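Local atomic coordinates of AA9 family lytic polysaccharide monooxygenase B (Heterobasidion irregulare TC 32-1, PDB entry 5NNS), a protein that cleaves crystalline and amorphous polysaccharides such as cellulose by C1 oxidation of glycosidic bonds, using an active-site copper, a reductant and hydrogen peroxide or oxygen. Residues Y7-G11 / T12-G16; D44-S48 / C49-G53. All blocks are in the same frame, centred on the assembly; numbering follows the deposited sequence.

Interaction 1 of 2, residues Y7-G11 / T12-G16; sequences YSLAG and TWYNG
Y7 and Y14 pair across a tight beta hairpin, strands 4-9 and 12-15, closed by a type I' turn from L9 to T12. Y7 N gives to Y14 O at 2.8 Å, and Y14 N returns a bond to Y7 O, also 2.8 Å. L9 N reaches T12 O at 3.0 Å. The return bond from T12 N to L9 O is longer, 3.3 Å, and its donor stands above the carbonyl plane. S8 and W13 pair between them without bonds to each other; S8 turns its backbone bonds to T72 of strand 70-75. S8 OG and G11 N are hydrogen-bonded to a glycerol, probably from the crystallisation liquor. W13 CA makes a CA-H...O contact with Y7 O, which also lies 3.6 Å above the W13 ring plane, offset toward the rim. Y7, L9 and Y14 share one face of the sheet. There the L9 side chain crosses that of Y14 at about a right angle, with L9 CD1 3.7 Å from Y14 CD2. Y7 OH is hydrogen-bonded to NE2 of Q30. With CG anti to its carbonyl carbon (chi1 -63°), the Y14 ring lies beside L9, and a water in the ring plane accepts from Y14 OH and donates to L9 O at 3.0 Å.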
ATOM      1  N   TYR A   7      -5.086   5.069 -10.753  1.00 13.53           N
ATOM      2  CA  TYR A   7      -3.647   4.939 -10.974  1.00 13.80           C
ATOM      3  C   TYR A   7      -3.225   5.559 -12.303  1.00 14.36           C
ATOM      4  O   TYR A   7      -4.037   5.690 -13.227  1.00 14.29           O
ATOM      5  CB  TYR A   7      -3.227   3.466 -10.979  1.00 13.42           C
ATOM      6  CG  TYR A   7      -3.557   2.707  -9.718  1.00 13.25           C
ATOM      7  CD1 TYR A   7      -4.799   2.102  -9.555  1.00 13.32           C
ATOM      8  CD2 TYR A   7      -2.622   2.576  -8.689  1.00 13.13           C
ATOM      9  CE1 TYR A   7      -5.113   1.399  -8.398  1.00 13.26           C
ATOM     10  CE2 TYR A   7      -2.925   1.873  -7.532  1.00 13.08           C
ATOM     11  CZ  TYR A   7      -4.171   1.291  -7.391  1.00 12.99           C
ATOM     12  OH  TYR A   7      -4.489   0.595  -6.258  1.00 12.95           O
ATOM     13  N   SER A   8      -1.954   5.956 -12.363  1.00 14.90           N
ATOM     14  CA  SER A   8      -1.239   6.168 -13.621  1.00 15.31           C
ATOM     15  C   SER A   8      -0.001   5.286 -13.539  1.00 15.81           C
ATOM     16  O   SER A   8       0.860   5.504 -12.687  1.00 15.92           O
ATOM     17  CB  SER A   8      -0.861   7.637 -13.824  1.00 15.30           C
ATOM     18  OG  SER A   8      -0.128   7.825 -15.027  1.00 15.20           O
ATOM     19  N   LEU A   9       0.056   4.274 -14.404  1.00 16.72           N
ATOM     20  CA  LEU A   9       1.105   3.260 -14.386  1.00 17.39           C
ATOM     21  C   LEU A   9       1.792   3.243 -15.752  1.00 18.05           C
ATOM     22  O   LEU A   9       1.175   2.887 -16.764  1.00 17.20           O
ATOM     23  CB  LEU A   9       0.517   1.877 -14.061  1.00 17.36           C
ATOM     24  CG  LEU A   9      -0.427   1.785 -12.854  1.00 17.41           C
ATOM     25  CD1 LEU A   9      -1.118   0.432 -12.824  1.00 17.42           C
ATOM     26  CD2 LEU A   9       0.300   2.038 -11.539  1.00 17.42           C
ATOM     27  N   ALA A  10       3.063   3.653 -15.767  1.00 18.86           N
ATOM     28  CA  ALA A  10       3.873   3.711 -16.984  1.00 19.01           C
ATOM     29  C   ALA A  10       3.137   4.441 -18.119  1.00 19.57           C
ATOM     30  O   ALA A  10       3.017   3.924 -19.235  1.00 19.39           O
ATOM     31  CB  ALA A  10       4.281   2.305 -17.393  1.00 19.19           C
ATOM     32  N   GLY A  11       2.615   5.627 -17.796  1.00 20.12           N
ATOM     33  CA  GLY A  11       1.994   6.518 -18.771  1.00 20.45           C
ATOM     34  C   GLY A  11       0.521   6.314 -19.095  1.00 20.66           C
ATOM     35  O   GLY A  11      -0.021   7.050 -19.917  1.00 20.50           O
ATOM     36  N   THR A  12      -0.134   5.342 -18.460  1.00 21.09           N
ATOM     37  CA  THR A  12      -1.528   4.990 -18.783  1.00 21.17           C
ATOM     38  C   THR A  12      -2.416   5.090 -17.551  1.00 21.03           C
ATOM     39  O   THR A  12      -2.076   4.563 -16.494  1.00 21.03           O
ATOM     40  CB  THR A  12      -1.625   3.556 -19.343  1.00 21.32           C
ATOM     41  OG1 THR A  12      -0.789   3.437 -20.499  1.00 21.84           O
ATOM     42  CG2 THR A  12      -3.071   3.195 -19.716  1.00 21.30           C
ATOM     43  N   TRP A  13      -3.563   5.741 -17.714  1.00 20.97           N
ATOM     44  CA  TRP A  13      -4.538   5.910 -16.639  1.00 21.36           C
ATOM     45  C   TRP A  13      -5.331   4.620 -16.410  1.00 21.24           C
ATOM     46  O   TRP A  13      -5.727   3.961 -17.366  1.00 20.87           O
ATOM     47  CB  TRP A  13      -5.502   7.047 -16.995  1.00 21.71           C
ATOM     48  CG  TRP A  13      -6.502   7.373 -15.928  1.00 22.35           C
ATOM     49  CD1 TRP A  13      -7.776   6.875 -15.801  1.00 22.37           C
ATOM     50  CD2 TRP A  13      -6.312   8.279 -14.837  1.00 22.67           C
ATOM     51  NE1 TRP A  13      -8.386   7.419 -14.692  1.00 22.77           N
ATOM     52  CE2 TRP A  13      -7.512   8.288 -14.086  1.00 22.90           C
ATOM     53  CE3 TRP A  13      -5.246   9.090 -14.423  1.00 23.37           C
ATOM     54  CZ2 TRP A  13      -7.673   9.078 -12.938  1.00 23.16           C
ATOM     55  CZ3 TRP A  13      -5.406   9.880 -13.273  1.00 23.30           C
ATOM     56  CH2 TRP A  13      -6.615   9.866 -12.552  1.00 23.17           C
ATOM     57  N   TYR A  14      -5.557   4.276 -15.142  1.00 21.25           N
ATOM     58  CA  TYR A  14      -6.424   3.163 -14.763  1.00 21.37           C
ATOM     59  C   TYR A  14      -7.396   3.613 -13.674  1.00 21.54           C
ATOM     60  O   TYR A  14      -6.973   4.138 -12.634  1.00 20.89           O
ATOM     61  CB  TYR A  14      -5.602   1.987 -14.248  1.00 21.59           C
ATOM     62  CG  TYR A  14      -4.678   1.391 -15.276  1.00 22.00           C
ATOM     63  CD1 TYR A  14      -5.105   0.354 -16.105  1.00 22.00           C
ATOM     64  CD2 TYR A  14      -3.373   1.863 -15.426  1.00 22.04           C
ATOM     65  CE1 TYR A  14      -4.261  -0.197 -17.054  1.00 22.25           C
ATOM     66  CE2 TYR A  14      -2.519   1.317 -16.371  1.00 22.39           C
ATOM     67  CZ  TYR A  14      -2.967   0.285 -17.180  1.00 22.50           C
ATOM     68  OH  TYR A  14      -2.127  -0.259 -18.120  1.00 22.55           O
ATOM     69  N   ASN A  15      -8.691   3.415 -13.924  1.00 21.65           N
ATOM     70  CA  ASN A  15      -9.727   3.625 -12.911  1.00 21.97           C
ATOM     71  C   ASN A  15      -9.556   2.581 -11.807  1.00 21.68           C
ATOM     72  O   ASN A  15      -9.125   1.458 -12.079  1.00 22.26           O
ATOM     73  CB  ASN A  15     -11.137   3.519 -13.517  1.00 22.62           C
ATOM     74  CG  ASN A  15     -11.500   2.097 -13.935  1.00 23.89           C
ATOM     75  OD1 ASN A  15     -10.964   1.576 -14.917  1.00 24.89           O
ATOM     76  ND2 ASN A  15     -12.402   1.460 -13.182  1.00 24.05           N
ATOM     77  N   GLY A  16      -9.871   2.966 -10.574  1.00 21.40           N
ATOM     78  CA  GLY A  16      -9.893   2.040  -9.435  1.00 21.50           C
ATOM     79  C   GLY A  16     -11.312   1.578  -9.151  1.00 21.34           C
ATOM     80  O   GLY A  16     -12.245   1.927  -9.879  1.00 20.93           O
TER
HETATM   81  O   HOH W   1       0.314   0.269 -17.830  1.00 23.03           O

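Interaction 2 of 2, residues D44-S48 / C49-G53; sequences DASIS and CNING
A cis peptide joins I51 to N52, just beyond the point where the I51 side chain meets S46. With CG1 anti to its carbonyl carbon (chi1 -65°), I51 brings that atom to 3.7 Å from CB of S46. The CB of S46 also lies 3.5 Å from the carbonyl O of N50. Between the backbones there is one weak bond, from N50 N to S46 O: 2.9 Å, but bent to 116° at the hydrogen. Each side of the contact has its own brace. D44 OD1 accepts from S46 N at 2.8 Å with its anti lone pair, an Asx turn at the start of the type I turn D44-I47. The amide oxygen of N50 accepts from I51 N, also at 2.8 Å, while N50 ND2 donates to P168 O and to OE2 of E169. The carbonyls of I47 and S48 both take bonds from R152, on strand 147-157. S48 OG is hydrogen-bonded to OG1 of T101. C49 SG forms a disulfide with SG of C170 on strand 165-176. The arrangement is a compact run of turns in the long loop between strands 12-15 and 63-66, tied by that disulfide to the beta-sandwich core of this AA9 enzyme.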
ATOM      1  N   ASP A  44      -5.730  -7.756  11.305  1.00 15.25           N
ATOM      2  CA  ASP A  44      -6.976  -8.047  10.569  1.00 15.37           C
ATOM      3  C   ASP A  44      -6.691  -8.966   9.372  1.00 15.28           C
ATOM      4  O   ASP A  44      -5.707  -8.772   8.651  1.00 15.03           O
ATOM      5  CB  ASP A  44      -7.628  -6.740  10.096  1.00 15.64           C
ATOM      6  CG  ASP A  44      -9.047  -6.926   9.567  1.00 15.85           C
ATOM      7  OD1 ASP A  44      -9.231  -7.574   8.524  1.00 16.36           O
ATOM      8  OD2 ASP A  44      -9.987  -6.380  10.177  1.00 16.28           O
ATOM      9  N   ALA A  45      -7.551  -9.965   9.172  1.00 15.37           N
ATOM     10  CA  ALA A  45      -7.383 -10.940   8.076  1.00 15.52           C
ATOM     11  C   ALA A  45      -7.363 -10.295   6.673  1.00 15.54           C
ATOM     12  O   ALA A  45      -6.686 -10.792   5.773  1.00 15.52           O
ATOM     13  CB  ALA A  45      -8.466 -12.010   8.150  1.00 15.43           C
ATOM     14  N   SER A  46      -8.091  -9.189   6.512  1.00 15.57           N
ATOM     15  CA  SER A  46      -8.206  -8.473   5.233  1.00 15.70           C
ATOM     16  C   SER A  46      -7.271  -7.254   5.088  1.00 15.48           C
ATOM     17  O   SER A  46      -7.485  -6.409   4.214  1.00 15.45           O
ATOM     18  CB  SER A  46      -9.658  -8.026   5.051  1.00 15.79           C
ATOM     19  OG  SER A  46     -10.528  -9.145   5.057  1.00 16.28           O
ATOM     20  N   ILE A  47      -6.237  -7.159   5.922  1.00 15.27           N
ATOM     21  CA  ILE A  47      -5.342  -5.995   5.883  1.00 15.10           C
ATOM     22  C   ILE A  47      -4.478  -5.932   4.610  1.00 14.78           C
ATOM     23  O   ILE A  47      -3.991  -4.853   4.261  1.00 14.23           O
ATOM     24  CB  ILE A  47      -4.477  -5.876   7.169  1.00 15.17           C
ATOM     25  CG1 ILE A  47      -3.928  -4.439   7.317  1.00 15.18           C
ATOM     26  CG2 ILE A  47      -3.371  -6.933   7.193  1.00 15.15           C
ATOM     27  CD1 ILE A  47      -3.342  -4.120   8.675  1.00 15.37           C
ATOM     28  N   SER A  48      -4.312  -7.063   3.909  1.00 14.64           N
ATOM     29  CA  SER A  48      -3.545  -7.091   2.662  1.00 14.81           C
ATOM     30  C   SER A  48      -4.156  -6.205   1.576  1.00 14.95           C
ATOM     31  O   SER A  48      -3.465  -5.344   1.032  1.00 14.50           O
ATOM     32  CB  SER A  48      -3.369  -8.517   2.129  1.00 14.83           C
ATOM     33  OG  SER A  48      -4.616  -9.157   1.927  1.00 15.27           O
ATOM     34  N   CYS A  49      -5.442  -6.406   1.277  1.00 15.42           N
ATOM     35  CA  CYS A  49      -6.107  -5.673   0.192  1.00 15.69           C
ATOM     36  C   CYS A  49      -7.450  -5.048   0.571  1.00 15.77           C
ATOM     37  O   CYS A  49      -8.276  -4.761  -0.300  1.00 15.71           O
ATOM     38  CB  CYS A  49      -6.227  -6.584  -1.033  1.00 16.00           C
ATOM     39  SG  CYS A  49      -4.612  -7.078  -1.675  1.00 16.54           S
ATOM     40  N   ASN A  50      -7.627  -4.788   1.871  1.00 15.71           N
ATOM     41  CA  ASN A  50      -8.824  -4.158   2.437  1.00 15.43           C
ATOM     42  C   ASN A  50     -10.022  -5.103   2.455  1.00 15.45           C
ATOM     43  O   ASN A  50      -9.912  -6.254   2.044  1.00 15.28           O
ATOM     44  CB  ASN A  50      -9.172  -2.841   1.713  1.00 15.16           C
ATOM     45  CG  ASN A  50      -9.605  -1.739   2.669  1.00 14.92           C
ATOM     46  OD1 ASN A  50     -10.287  -1.995   3.672  1.00 14.58           O
ATOM     47  ND2 ASN A  50      -9.225  -0.504   2.355  1.00 14.64           N
ATOM     48  N   ILE A  51     -11.147  -4.607   2.968  1.00 15.73           N
ATOM     49  CA  ILE A  51     -12.394  -5.349   3.045  1.00 16.09           C
ATOM     50  C   ILE A  51     -13.281  -4.981   1.839  1.00 16.71           C
ATOM     51  O   ILE A  51     -13.561  -3.802   1.635  1.00 16.40           O
ATOM     52  CB  ILE A  51     -13.147  -5.045   4.363  1.00 15.99           C
ATOM     53  CG1 ILE A  51     -12.334  -5.550   5.567  1.00 15.97           C
ATOM     54  CG2 ILE A  51     -14.534  -5.693   4.365  1.00 16.06           C
ATOM     55  CD1 ILE A  51     -12.764  -4.973   6.904  1.00 15.96           C
ATOM     56  N   ASN A  52     -13.740  -5.950   1.039  1.00 17.30           N
ATOM     57  CA  ASN A  52     -13.454  -7.388   1.206  1.00 17.58           C
ATOM     58  C   ASN A  52     -12.172  -7.841   0.492  1.00 17.98           C
ATOM     59  O   ASN A  52     -11.752  -8.982   0.657  1.00 18.77           O
ATOM     60  CB  ASN A  52     -14.654  -8.245   0.771  1.00 17.63           C
ATOM     61  CG  ASN A  52     -15.055  -8.037  -0.681  1.00 17.72           C
ATOM     62  OD1 ASN A  52     -14.335  -7.423  -1.470  1.00 17.83           O
ATOM     63  ND2 ASN A  52     -16.219  -8.552  -1.036  1.00 18.06           N
ATOM     64  N   GLY A  53     -11.562  -6.965  -0.305  1.00 18.18           N
ATOM     65  CA  GLY A  53     -10.337  -7.297  -1.039  1.00 18.46           C
ATOM     66  C   GLY A  53     -10.566  -8.254  -2.198  1.00 18.96           C
ATOM     67  O   GLY A  53      -9.610  -8.804  -2.751  1.00 18.50           O
TER

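Overall arrangement
Interactions 1 and 2 follow each other along the chain. Their centres are 22 Å apart and their nearest atoms about 9 Å, so they do not touch. Interaction 1 is a hairpin at the edge of the four-stranded sheet. Interaction 2 lies in the loop that leads on to strand 63-66 of the other sheet. Both meet strand 165-176, which carries the copper ligand Y167: Y7 packs on A171, and C49 is bonded to C170. The side chain of N50 is about 6 Å from that of Y167 and about 11 Å from the copper. The Y7 side chain is about 11 Å from that of Y167. In interaction 1, W13 borders the glycan carried by N133.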